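PDB 4BE3: alginate lyase, family PL7 from Zobellia galactanivorans, which cleaves alginate exolytically, working from the ends of the chain, probably by the beta-elimination chemistry assigned to its polysaccharide lyase family. Local coordinates for residues I75-G80 with N215-N220; V107-S112 with E117-K122; Y140-K145 with K150-S155; S188-V193 with Y199-S204. One frame throughout, in Å; residues are numbered along the deposited sequence. Where two conformers were deposited one is given.

How the interactions relate
Three of the four contacts are hairpins in the two antiparallel sheets of a beta-jelly-roll sandwich; interaction 1 joins loops at one end. Interactions 2 and 3 are successive hairpins of the sheet that carries the ligand pocket; their centres lie about 11 Å apart, and strands 121-126 and 133-141 are neighbours. Interaction 4 belongs to the facing sheet. Its centre is about 14 Å from that of interaction 2, and Ile-191 and Leu-200 pack across the sandwich on Ile-110 and Ile-121. Along the chain these three follow in series, all nested inside the long loop closed by interaction 1, which touches each. Backing sheet and loops thus meet directly behind the pocket-bearing hairpin.

Interaction 1: residues I75-G80 with N215-N220; sequences IPETGG and NLLKSN
A loop-to-loop apolar contact at one end of the jelly roll brings Pro-76 and Glu-77 against Leu-216 and Leu-217. It is small, burying 167 Å² in all, and is made by carbon surfaces rather than polar bonds. Pro-76 lies against both leucines through one atom: its CB is 4.1 Å from Leu-216 CB and 4.0 Å from Leu-217 CD2. The same Leu-217 methyl is shared with the acid next door. Glu-77 bends sharply at its second torsion (chi2 92°), which turns the carboxylate so that Leu-217 CD2 rests over its flat side, 3.6 Å from Glu-77 CD and almost equally far from both oxygens. A methyl cannot satisfy those oxygens; Glu-77 OE1 instead accepts a hydrogen bond from Gly-251 N, while Ala-250 packs on both Glu-77 and Leu-217.

Each loop is shaped from within. Ile-75 O receives two backbone N-H groups, from Thr-78 N at 2.9 Å and from Gly-79 N at 3.0 Å, winding 75-79 into a tight turn. In the second loop, Asn-215 OD1 takes the N-H of Leu-217 at 2.7 Å and so bends the chain as strand 210-215 ends. Ile-253 of the second subunit packs on Glu-77, placing the first loop in the subunit interface. The second loop's bend is an Asx turn, leading out of strand 210-215, an outermost strand of its sheet in the jelly-roll sandwich.

Interaction 2: residues V107-S112 with E117-K122; sequences VGQIHS and ENEPIK. With SRT (S,R meso-tartaric acid), chain C.
His-111 holds its ring carbon CG anti to the backbone N (chi1 177°), while Glu-119 bends midway along its chain (chi2 98°), and the groups meet edge on. His-111 ND1 donates to Glu-119 OE2 at 2.8 Å. The carboxylate oxygen lies practically in the ring plane and is used through its anti lone pair; ring and carboxylate are nearly coplanar, 23° apart. The other oxygen, Glu-119 OE1, is held by Lys-122 NZ at 3.2 Å in a salt bridge, and that lysine is also bridged to Asp-153.

Beneath this polar row runs the hairpin of strands 104-112 and 121-126. Ile-110 N bonds to Ile-121 O at 3.0 Å, and Ser-112 N to Asn-118 O at 2.9 Å. On the inward face Ile-110 CG1 presses on Ile-121 CG2 at 3.5 Å, and Pro-120 lies across the Ile-110 methyl CG2.

The tartrate lies over one face of the imidazole, with SRT O11 above its centre; Thr-60, Tyr-255 and Lys-257 hydrogen-bond the ligand. With ND1 tied to an anchored carboxylate, the ring's rotation is probably fixed so it offers the tartrate a face; the closest approach, His-111 NE2 to SRT O1 at 3.4 Å, comes from above the ring.

Interaction 3: residues Y140-K145 with K150-S155; sequences YEINTK and KRWDYS
Ile-142 and Trp-152 form the tight side of this contact. The methyl Ile-142 CG2 sits squarely over the six-membered ring of the indole, 3.6 Å from its centroid and only 18° off the ring normal, a CH-pi contact. The other branch of the same side chain takes a different part of that face: with CG1 placed between backbone N and carbonyl carbon (chi1 51°), Ile-142 CD1 reaches the pyrrole end, 3.5 Å from Trp-152 NE1. The indole cannot easily rotate out of this grip, because its N-H is bonded to Gly-242 O and Ile-231 of helix 229-234 also packs on it.

The backbones belong to an antiparallel beta hairpin, strand 133-141 returning as 153-157, in the sheet that carries the tartrate pocket. Tyr-140 and Tyr-154 exchange both their N-H groups as a hydrogen-bonded pair, and Ile-142 N adds a bond to Trp-152 O at 3.1 Å, beyond the end of the regular strands.

The side of Glu-141, Arg-151 and Asp-153 is polar and hydrated, and opens to solvent toward Lys-150. Glu-141 OE2 lies 3.1 Å from Arg-151 CD but meets the guanidinium from its edge in a long salt bridge, 3.6 Å from Arg-151 NE, while Arg-151 NH1 is hydrogen-bonded to Asn-148 O. A water donates to Glu-141 OE2 at 2.7 Å and to Asp-153 OD1 at 2.6 Å, probably easing the closeness of two like charges. Their other oxygens look elsewhere: Asp-153 OD2 to Lys-122, Glu-141 OE1 to Glu-119 N.

Interaction 4: residues S188-V193 with Y199-S204; sequences SYEINV and YLTFSS
Ser-188 to Asn-192 pair with Tyr-199 to Ser-203 as an antiparallel beta hairpin within the backing sheet of the jelly roll. The strand axes run 4.7 Å apart at 173°, nearly exactly antiparallel, and the ladder has three hydrogen-bonded pairs, Ser-188 with Ser-203, Glu-190 with Thr-201 and Asn-192 with Tyr-199. Each contributes two N-H to O bonds, such as Tyr-199 N to Asn-192 O at 2.8 Å.

Apolar contacts occupy the face carrying Tyr-189, Ile-191, Leu-200 and Phe-202. Ile-191 and Leu-200 lie alongside each other, pointing the same way, with Ile-191 CG2 3.9 Å from Leu-200 CD2. Between the aromatic residues the touch is one of methylene to ring, Tyr-189 CB to Phe-202 CE1 at 3.7 Å. Tyr-189 CG stands between its backbone N and carbonyl carbon (chi1 62°), directing the ring away from Phe-202; its hydroxyl hydrogen-bonds Val-107 O in the pocket-bearing sheet. Ile-123 of that sheet packs on Tyr-189, Ile-191 and Phe-202.

Polar contacts belong to the other, more exposed face. Tyr-199 turns its ring edge to the backbone oxygen of its partner, CD2 lying 3.5 Å from Asn-192 O, while the Asn-192 amide nitrogen bonds to Ser-309 O. Glu-190 and Thr-201 run side by side without bonding directly. One water joins them, donating to Glu-190 OE2 at 2.6 Å and to Tyr-199 O, and accepting from Thr-201 OG1 at 2.7 Å.

Interaction 1: residues I75-G80 with N215-N220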
# COMPACT_ATOMS: atom_id res chain seq x y z
N ILE A 75 -5.60 -2.02 2.33
CA ILE A 75 -6.71 -2.95 2.56
C ILE A 75 -6.09 -4.35 2.68
O ILE A 75 -4.97 -4.66 2.27
CB ILE A 75 -7.76 -2.87 1.43
CG1 ILE A 75 -7.14 -3.25 0.01
CG2 ILE A 75 -8.33 -1.47 1.36
CD1 ILE A 75 -8.30 -3.42 -1.04
N PRO A 76 -6.82 -5.27 3.38
CA PRO A 76 -6.22 -6.59 3.61
C PRO A 76 -5.82 -7.29 2.34
O PRO A 76 -4.80 -7.98 2.32
CB PRO A 76 -7.34 -7.37 4.36
CG PRO A 76 -8.00 -6.15 5.21
CD PRO A 76 -8.16 -5.08 4.04
N GLU A 77 -6.60 -7.11 1.24
CA GLU A 77 -6.22 -7.76 0.02
C GLU A 77 -4.87 -7.36 -0.47
O GLU A 77 -4.24 -8.17 -1.20
CB GLU A 77 -7.24 -7.33 -1.07
CG GLU A 77 -8.64 -7.97 -0.84
CD GLU A 77 -9.59 -7.11 -0.00
OE1 GLU A 77 -9.20 -6.30 0.89
OE2 GLU A 77 -10.84 -7.27 -0.22
N THR A 78 -4.45 -6.10 -0.24
CA THR A 78 -3.13 -5.77 -0.78
C THR A 78 -2.06 -6.02 0.27
O THR A 78 -0.92 -6.11 -0.06
CB THR A 78 -3.01 -4.27 -1.25
OG1 THR A 78 -3.33 -3.44 -0.13
CG2 THR A 78 -4.14 -4.09 -2.29
N GLY A 79 -2.43 -6.00 1.54
CA GLY A 79 -1.45 -6.64 2.53
C GLY A 79 -0.45 -5.75 3.12
O GLY A 79 -0.41 -4.51 2.84
N GLY A 80 0.33 -6.34 4.06
CA GLY A 80 1.33 -5.55 4.73
C GLY A 80 1.94 -6.46 5.81
O GLY A 80 1.29 -7.45 6.21
N ASN A 215 -8.30 -15.54 8.28
CA ASN A 215 -8.70 -14.91 7.03
C ASN A 215 -9.44 -13.62 7.36
O ASN A 215 -10.41 -13.63 8.10
CB ASN A 215 -9.64 -15.89 6.38
CG ASN A 215 -9.98 -15.46 4.97
OD1 ASN A 215 -10.09 -14.29 4.67
ND2 ASN A 215 -10.18 -16.44 4.11
N LEU A 216 -8.97 -12.48 6.85
CA LEU A 216 -9.68 -11.22 7.13
C LEU A 216 -10.74 -10.82 6.07
O LEU A 216 -11.41 -9.79 6.25
CB LEU A 216 -8.66 -10.11 7.15
CG LEU A 216 -7.47 -10.27 8.14
CD1 LEU A 216 -6.58 -9.00 8.11
CD2 LEU A 216 -8.17 -10.41 9.60
N LEU A 217 -10.94 -11.74 5.08
CA LEU A 217 -11.90 -11.50 4.00
C LEU A 217 -13.17 -12.28 4.13
O LEU A 217 -14.10 -12.00 3.37
CB LEU A 217 -11.27 -11.90 2.64
CG LEU A 217 -9.89 -11.28 2.28
CD1 LEU A 217 -9.46 -11.69 0.83
CD2 LEU A 217 -9.90 -9.76 2.39
N LYS A 218 -13.19 -13.31 5.00
CA LYS A 218 -14.41 -14.20 5.07
C LYS A 218 -14.59 -14.42 6.59
O LYS A 218 -13.74 -14.99 7.28
CB LYS A 218 -14.20 -15.54 4.36
CG LYS A 218 -14.27 -15.40 2.85
CD LYS A 218 -13.55 -16.56 2.18
CE LYS A 218 -14.14 -16.69 0.78
NZ LYS A 218 -14.12 -18.07 0.25
N SER A 219 -15.72 -13.99 7.09
CA SER A 219 -15.94 -14.08 8.54
C SER A 219 -16.29 -15.54 8.96
O SER A 219 -17.03 -16.21 8.27
CB SER A 219 -17.16 -13.22 8.85
OG SER A 219 -17.48 -13.39 10.22
N ASN A 220 -15.86 -15.94 10.15
CA ASN A 220 -16.26 -17.16 10.82
C ASN A 220 -17.45 -16.90 11.74
O ASN A 220 -17.90 -17.85 12.46
CB ASN A 220 -15.12 -17.62 11.82
CG ASN A 220 -13.86 -18.21 11.13
OD1 ASN A 220 -13.97 -18.83 10.04
ND2 ASN A 220 -12.62 -18.02 11.76

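Interaction 2: residues V107-S112 with E117-K122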
# COMPACT_ATOMS: atom_id res chain seq x y z
N VAL A 107 0.73 -3.93 22.27
CA VAL A 107 2.08 -3.72 21.78
C VAL A 107 2.15 -3.78 20.22
O VAL A 107 3.23 -3.49 19.67
CB VAL A 107 3.10 -4.71 22.34
CG1 VAL A 107 3.12 -4.48 23.85
CG2 VAL A 107 2.72 -6.18 22.03
N GLY A 108 1.05 -4.11 19.59
CA GLY A 108 0.92 -4.01 18.08
C GLY A 108 -0.49 -4.21 17.65
O GLY A 108 -1.28 -4.90 18.38
N GLN A 109 -0.95 -3.57 16.55
CA GLN A 109 -2.29 -3.76 16.15
C GLN A 109 -2.39 -3.52 14.64
O GLN A 109 -1.45 -2.93 14.06
CB GLN A 109 -3.24 -2.69 16.71
CG GLN A 109 -2.85 -1.85 17.78
CD GLN A 109 -3.91 -0.78 18.13
OE1 GLN A 109 -3.62 0.12 18.88
NE2 GLN A 109 -5.08 -0.87 17.55
N ILE A 110 -3.51 -4.01 14.08
CA ILE A 110 -3.99 -3.46 12.79
C ILE A 110 -5.25 -2.68 13.24
O ILE A 110 -6.12 -3.26 13.94
CB ILE A 110 -4.40 -4.56 11.81
CG1 ILE A 110 -3.06 -5.30 11.45
CG2 ILE A 110 -5.15 -3.87 10.60
CD1 ILE A 110 -3.36 -6.53 10.63
N HIS A 111 -5.35 -1.38 12.82
CA HIS A 111 -6.54 -0.62 13.16
C HIS A 111 -7.22 -0.17 11.89
O HIS A 111 -6.52 0.28 10.94
CB HIS A 111 -6.00 0.56 13.95
CG HIS A 111 -7.05 1.54 14.35
ND1 HIS A 111 -7.89 1.29 15.35
CD2 HIS A 111 -7.42 2.75 13.80
CE1 HIS A 111 -8.82 2.34 15.46
NE2 HIS A 111 -8.51 3.23 14.53
N SER A 112 -8.55 -0.25 11.85
CA SER A 112 -9.24 0.12 10.60
C SER A 112 -9.35 1.69 10.65
O SER A 112 -9.64 2.36 11.69
CB SER A 112 -10.59 -0.71 10.54
OG SER A 112 -11.37 0.14 9.59
N GLU A 117 -14.09 1.45 12.50
CA GLU A 117 -12.78 1.76 13.08
C GLU A 117 -12.43 0.67 14.16
O GLU A 117 -11.81 1.00 15.17
CB GLU A 117 -12.60 3.18 13.65
CG GLU A 117 -12.92 4.16 12.49
CD GLU A 117 -12.88 5.63 12.86
OE1 GLU A 117 -11.98 6.10 13.51
OE2 GLU A 117 -13.83 6.34 12.46
N ASN A 118 -12.76 -0.60 13.88
CA ASN A 118 -12.37 -1.66 14.88
C ASN A 118 -10.96 -2.20 14.56
O ASN A 118 -10.38 -1.79 13.51
CB ASN A 118 -13.37 -2.78 14.73
CG ASN A 118 -14.77 -2.41 15.30
OD1 ASN A 118 -14.92 -1.33 15.93
ND2 ASN A 118 -15.76 -3.30 15.17
N GLU A 119 -10.45 -3.18 15.31
CA GLU A 119 -9.11 -3.75 15.00
C GLU A 119 -9.17 -5.17 14.66
O GLU A 119 -9.47 -6.05 15.49
CB GLU A 119 -8.28 -3.65 16.32
CG GLU A 119 -7.85 -2.19 16.66
CD GLU A 119 -8.70 -1.45 17.66
OE1 GLU A 119 -9.44 -2.05 18.55
OE2 GLU A 119 -8.78 -0.24 17.48
N PRO A 120 -8.76 -5.53 13.44
CA PRO A 120 -8.57 -6.90 13.11
C PRO A 120 -7.57 -7.61 14.11
O PRO A 120 -7.66 -8.87 14.26
CB PRO A 120 -7.91 -6.82 11.66
CG PRO A 120 -8.61 -5.58 11.16
CD PRO A 120 -8.60 -4.59 12.32
N ILE A 121 -6.62 -6.85 14.66
CA ILE A 121 -5.76 -7.53 15.71
C ILE A 121 -5.23 -6.55 16.66
O ILE A 121 -4.84 -5.41 16.32
CB ILE A 121 -4.57 -8.33 15.09
CG1 ILE A 121 -3.73 -8.91 16.23
CG2 ILE A 121 -3.65 -7.45 14.18
CD1 ILE A 121 -2.68 -9.95 15.78
N LYS A 122 -5.19 -6.98 17.98
CA LYS A 122 -4.49 -6.18 18.96
C LYS A 122 -3.66 -7.29 19.73
O LYS A 122 -4.24 -8.36 20.10
CB LYS A 122 -5.42 -5.55 20.02
CG LYS A 122 -6.12 -4.33 19.36
CD LYS A 122 -6.91 -3.52 20.48
CE LYS A 122 -8.09 -4.36 21.03
NZ LYS A 122 -9.18 -4.85 20.11
O1 SRT C . -7.66 5.06 17.29
O11 SRT C . -5.75 3.86 16.81
C1 SRT C . -6.48 4.87 16.88
C2 SRT C . -5.59 5.99 16.45
O2 SRT C . -4.83 5.83 15.23
C3 SRT C . -5.67 7.28 17.23
O3 SRT C . -4.77 6.79 18.14
C4 SRT C . -5.30 8.53 16.57
O4 SRT C . -4.24 9.10 16.80
O41 SRT C . -5.99 8.95 15.64

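Interaction 3: residues Y140-K145 with K150-S155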
# COMPACT_ATOMS: atom_id res chain seq x y z
N TYR A 140 -9.06 -10.64 18.13
CA TYR A 140 -9.63 -10.27 16.80
C TYR A 140 -10.92 -9.57 17.17
O TYR A 140 -11.75 -10.18 17.91
CB TYR A 140 -9.94 -11.59 16.07
CG TYR A 140 -10.72 -11.28 14.79
CD1 TYR A 140 -10.00 -10.82 13.65
CD2 TYR A 140 -12.13 -11.45 14.75
CE1 TYR A 140 -10.67 -10.56 12.46
CE2 TYR A 140 -12.84 -11.17 13.55
CZ TYR A 140 -12.04 -10.70 12.44
OH TYR A 140 -12.78 -10.40 11.24
N GLU A 141 -11.20 -8.34 16.65
CA GLU A 141 -12.49 -7.75 16.94
C GLU A 141 -13.38 -7.89 15.71
O GLU A 141 -12.90 -7.66 14.54
CB GLU A 141 -12.21 -6.30 17.24
CG GLU A 141 -13.56 -5.54 17.44
CD GLU A 141 -13.24 -4.14 17.95
OE1 GLU A 141 -12.26 -3.42 17.51
OE2 GLU A 141 -14.02 -3.69 18.85
N ILE A 142 -14.66 -8.30 15.87
CA ILE A 142 -15.47 -8.47 14.66
C ILE A 142 -15.75 -7.15 13.99
O ILE A 142 -15.86 -6.11 14.60
CB ILE A 142 -16.81 -9.23 14.97
CG1 ILE A 142 -17.52 -8.55 16.15
CG2 ILE A 142 -16.54 -10.72 15.29
CD1 ILE A 142 -19.07 -8.93 16.17
N ASN A 143 -15.81 -7.20 12.63
CA ASN A 143 -16.31 -6.02 11.95
C ASN A 143 -17.86 -6.08 11.89
O ASN A 143 -18.42 -6.66 10.96
CB ASN A 143 -15.72 -6.02 10.51
CG ASN A 143 -15.86 -4.62 9.85
OD1 ASN A 143 -15.53 -4.42 8.65
ND2 ASN A 143 -16.22 -3.67 10.64
N THR A 144 -18.47 -5.60 12.98
CA THR A 144 -19.86 -5.92 13.30
C THR A 144 -20.79 -5.58 12.13
O THR A 144 -20.63 -4.54 11.51
CB THR A 144 -20.28 -5.01 14.46
OG1 THR A 144 -19.22 -5.01 15.43
CG2 THR A 144 -21.61 -5.56 15.19
N LYS A 145 -21.70 -6.49 11.82
CA LYS A 145 -22.76 -6.21 10.79
C LYS A 145 -23.71 -5.33 11.51
O LYS A 145 -24.24 -5.70 12.51
CB LYS A 145 -23.37 -7.54 10.35
CG LYS A 145 -24.40 -7.42 9.19
CD LYS A 145 -25.10 -8.77 9.16
CE LYS A 145 -26.47 -8.68 8.48
NZ LYS A 145 -26.21 -8.44 7.03
N LYS A 150 -22.67 -3.68 19.59
CA LYS A 150 -22.74 -5.08 19.99
C LYS A 150 -21.41 -5.82 19.66
O LYS A 150 -21.38 -7.08 19.66
CB LYS A 150 -23.84 -5.79 19.22
CG LYS A 150 -25.29 -5.36 19.60
CD LYS A 150 -26.11 -5.47 18.29
CE LYS A 150 -27.65 -5.28 18.42
NZ LYS A 150 -28.26 -6.54 18.95
N ARG A 151 -20.37 -5.07 19.30
CA ARG A 151 -19.08 -5.74 18.93
C ARG A 151 -18.46 -6.51 20.06
O ARG A 151 -18.80 -6.32 21.23
CB ARG A 151 -18.08 -4.66 18.50
CG ARG A 151 -17.71 -3.72 19.68
CD ARG A 151 -16.85 -2.52 19.18
NE ARG A 151 -16.55 -1.59 20.30
CZ ARG A 151 -17.47 -0.85 20.92
NH1 ARG A 151 -18.77 -0.94 20.62
NH2 ARG A 151 -17.16 -0.08 21.94
N TRP A 152 -17.43 -7.35 19.75
CA TRP A 152 -16.65 -7.99 20.83
C TRP A 152 -15.33 -8.41 20.18
O TRP A 152 -15.25 -8.45 18.94
CB TRP A 152 -17.44 -9.26 21.31
CG TRP A 152 -18.20 -10.09 20.27
CD1 TRP A 152 -19.53 -10.01 19.97
CD2 TRP A 152 -17.65 -11.12 19.38
NE1 TRP A 152 -19.82 -10.95 18.98
CE2 TRP A 152 -18.70 -11.63 18.63
CE3 TRP A 152 -16.33 -11.67 19.21
CZ2 TRP A 152 -18.56 -12.68 17.72
CZ3 TRP A 152 -16.16 -12.73 18.30
CH2 TRP A 152 -17.26 -13.21 17.55
N ASP A 153 -14.42 -8.77 21.06
CA ASP A 153 -13.09 -9.28 20.72
C ASP A 153 -13.09 -10.77 21.07
O ASP A 153 -13.65 -11.17 22.11
CB ASP A 153 -12.04 -8.66 21.62
CG ASP A 153 -11.58 -7.27 21.21
OD1 ASP A 153 -12.34 -6.48 20.59
OD2 ASP A 153 -10.43 -6.94 21.57
N TYR A 154 -12.42 -11.57 20.28
CA TYR A 154 -12.20 -12.97 20.57
C TYR A 154 -10.73 -13.13 20.82
O TYR A 154 -9.90 -12.72 20.01
CB TYR A 154 -12.58 -13.73 19.36
CG TYR A 154 -12.32 -15.21 19.58
CD1 TYR A 154 -12.82 -15.89 20.72
CD2 TYR A 154 -11.42 -15.90 18.74
CE1 TYR A 154 -12.50 -17.27 20.95
CE2 TYR A 154 -11.18 -17.27 18.89
CZ TYR A 154 -11.71 -17.94 19.99
OH TYR A 154 -11.37 -19.24 20.11
N SER A 155 -10.34 -13.61 22.02
CA SER A 155 -8.98 -13.57 22.47
C SER A 155 -8.29 -14.93 22.37
O SER A 155 -8.86 -15.97 22.81
CB SER A 155 -8.97 -13.10 24.00
OG SER A 155 -7.64 -12.92 24.38
O HOH W 1 -14.71 -5.37 20.84

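Interaction 4: residues S188-V193 with Y199-S204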
# COMPACT_ATOMS: atom_id res chain seq x y z
N SER A 188 9.32 -11.56 20.07
CA SER A 188 9.08 -10.98 18.74
C SER A 188 7.67 -11.33 18.30
O SER A 188 7.20 -12.41 18.61
CB SER A 188 10.10 -11.66 17.79
OG SER A 188 11.40 -11.16 18.26
N TYR A 189 7.06 -10.50 17.43
CA TYR A 189 5.88 -10.86 16.75
C TYR A 189 6.08 -10.43 15.27
O TYR A 189 6.89 -9.50 14.94
CB TYR A 189 4.61 -10.23 17.37
CG TYR A 189 4.54 -8.76 17.37
CD1 TYR A 189 4.18 -8.07 16.13
CD2 TYR A 189 4.59 -8.04 18.54
CE1 TYR A 189 4.01 -6.65 16.10
CE2 TYR A 189 4.43 -6.58 18.54
CZ TYR A 189 4.15 -5.93 17.27
OH TYR A 189 3.95 -4.55 17.36
N GLU A 190 5.36 -11.12 14.45
CA GLU A 190 5.17 -10.67 13.05
C GLU A 190 3.75 -10.76 12.71
O GLU A 190 3.11 -11.84 12.94
CB GLU A 190 5.98 -11.64 12.15
CG GLU A 190 5.83 -11.28 10.62
CD GLU A 190 6.64 -12.23 9.75
OE1 GLU A 190 7.86 -12.14 9.67
OE2 GLU A 190 6.03 -13.23 9.25
N ILE A 191 3.20 -9.68 12.12
CA ILE A 191 1.84 -9.74 11.60
C ILE A 191 2.04 -9.61 10.04
O ILE A 191 2.47 -8.55 9.59
CB ILE A 191 1.04 -8.55 12.01
CG1 ILE A 191 1.04 -8.48 13.61
CG2 ILE A 191 -0.46 -8.64 11.39
CD1 ILE A 191 0.39 -7.14 14.10
N ASN A 192 1.76 -10.71 9.35
CA ASN A 192 1.96 -10.75 7.85
C ASN A 192 0.65 -10.92 7.17
O ASN A 192 0.02 -12.03 7.22
CB ASN A 192 2.91 -11.96 7.62
CG ASN A 192 3.06 -12.23 6.11
OD1 ASN A 192 2.86 -11.29 5.33
ND2 ASN A 192 3.30 -13.48 5.70
N VAL A 193 0.11 -9.86 6.57
CA VAL A 193 -1.21 -9.98 5.91
C VAL A 193 -0.89 -10.10 4.42
O VAL A 193 -0.28 -9.19 3.87
CB VAL A 193 -2.12 -8.75 6.13
CG1 VAL A 193 -3.43 -8.93 5.37
CG2 VAL A 193 -2.41 -8.68 7.73
N TYR A 199 -1.28 -13.95 8.79
CA TYR A 199 -0.46 -15.01 9.29
C TYR A 199 0.38 -14.39 10.43
O TYR A 199 1.19 -13.41 10.24
CB TYR A 199 0.55 -15.45 8.19
CG TYR A 199 -0.16 -16.00 6.99
CD1 TYR A 199 -0.63 -17.32 6.99
CD2 TYR A 199 -0.39 -15.19 5.89
CE1 TYR A 199 -1.34 -17.88 5.87
CE2 TYR A 199 -1.08 -15.71 4.74
CZ TYR A 199 -1.53 -17.05 4.76
OH TYR A 199 -2.21 -17.53 3.71
N LEU A 200 0.24 -14.91 11.67
CA LEU A 200 0.97 -14.40 12.80
C LEU A 200 2.06 -15.35 13.22
O LEU A 200 1.86 -16.59 13.11
CB LEU A 200 -0.05 -14.24 14.03
CG LEU A 200 -1.27 -13.45 13.64
CD1 LEU A 200 -2.16 -13.45 15.02
CD2 LEU A 200 -0.86 -11.99 13.33
N THR A 201 3.18 -14.73 13.66
CA THR A 201 4.24 -15.60 14.23
C THR A 201 4.67 -14.94 15.48
O THR A 201 5.08 -13.74 15.47
CB THR A 201 5.43 -15.73 13.26
OG1 THR A 201 4.91 -16.19 11.99
CG2 THR A 201 6.54 -16.78 13.76
N PHE A 202 4.83 -15.71 16.54
CA PHE A 202 5.35 -15.19 17.80
C PHE A 202 6.51 -16.02 18.31
O PHE A 202 6.40 -17.25 18.25
CB PHE A 202 4.22 -15.34 18.90
CG PHE A 202 3.06 -14.44 18.65
CD1 PHE A 202 3.10 -13.14 19.20
CD2 PHE A 202 1.98 -14.92 17.93
CE1 PHE A 202 1.99 -12.29 19.07
CE2 PHE A 202 0.83 -14.09 17.77
CZ PHE A 202 0.87 -12.76 18.33
N SER A 203 7.63 -15.39 18.67
CA SER A 203 8.78 -16.21 19.08
C SER A 203 9.46 -15.55 20.26
O SER A 203 9.38 -14.33 20.46
CB SER A 203 9.77 -16.33 17.86
OG SER A 203 10.27 -15.05 17.53
N SER A 204 10.13 -16.36 21.07
CA SER A 204 10.85 -15.84 22.20
C SER A 204 11.85 -16.94 22.66
O SER A 204 11.52 -18.11 22.65
CB SER A 204 9.92 -15.52 23.35
OG SER A 204 10.65 -15.00 24.45
O HOH W 2 3.86 -14.32 10.31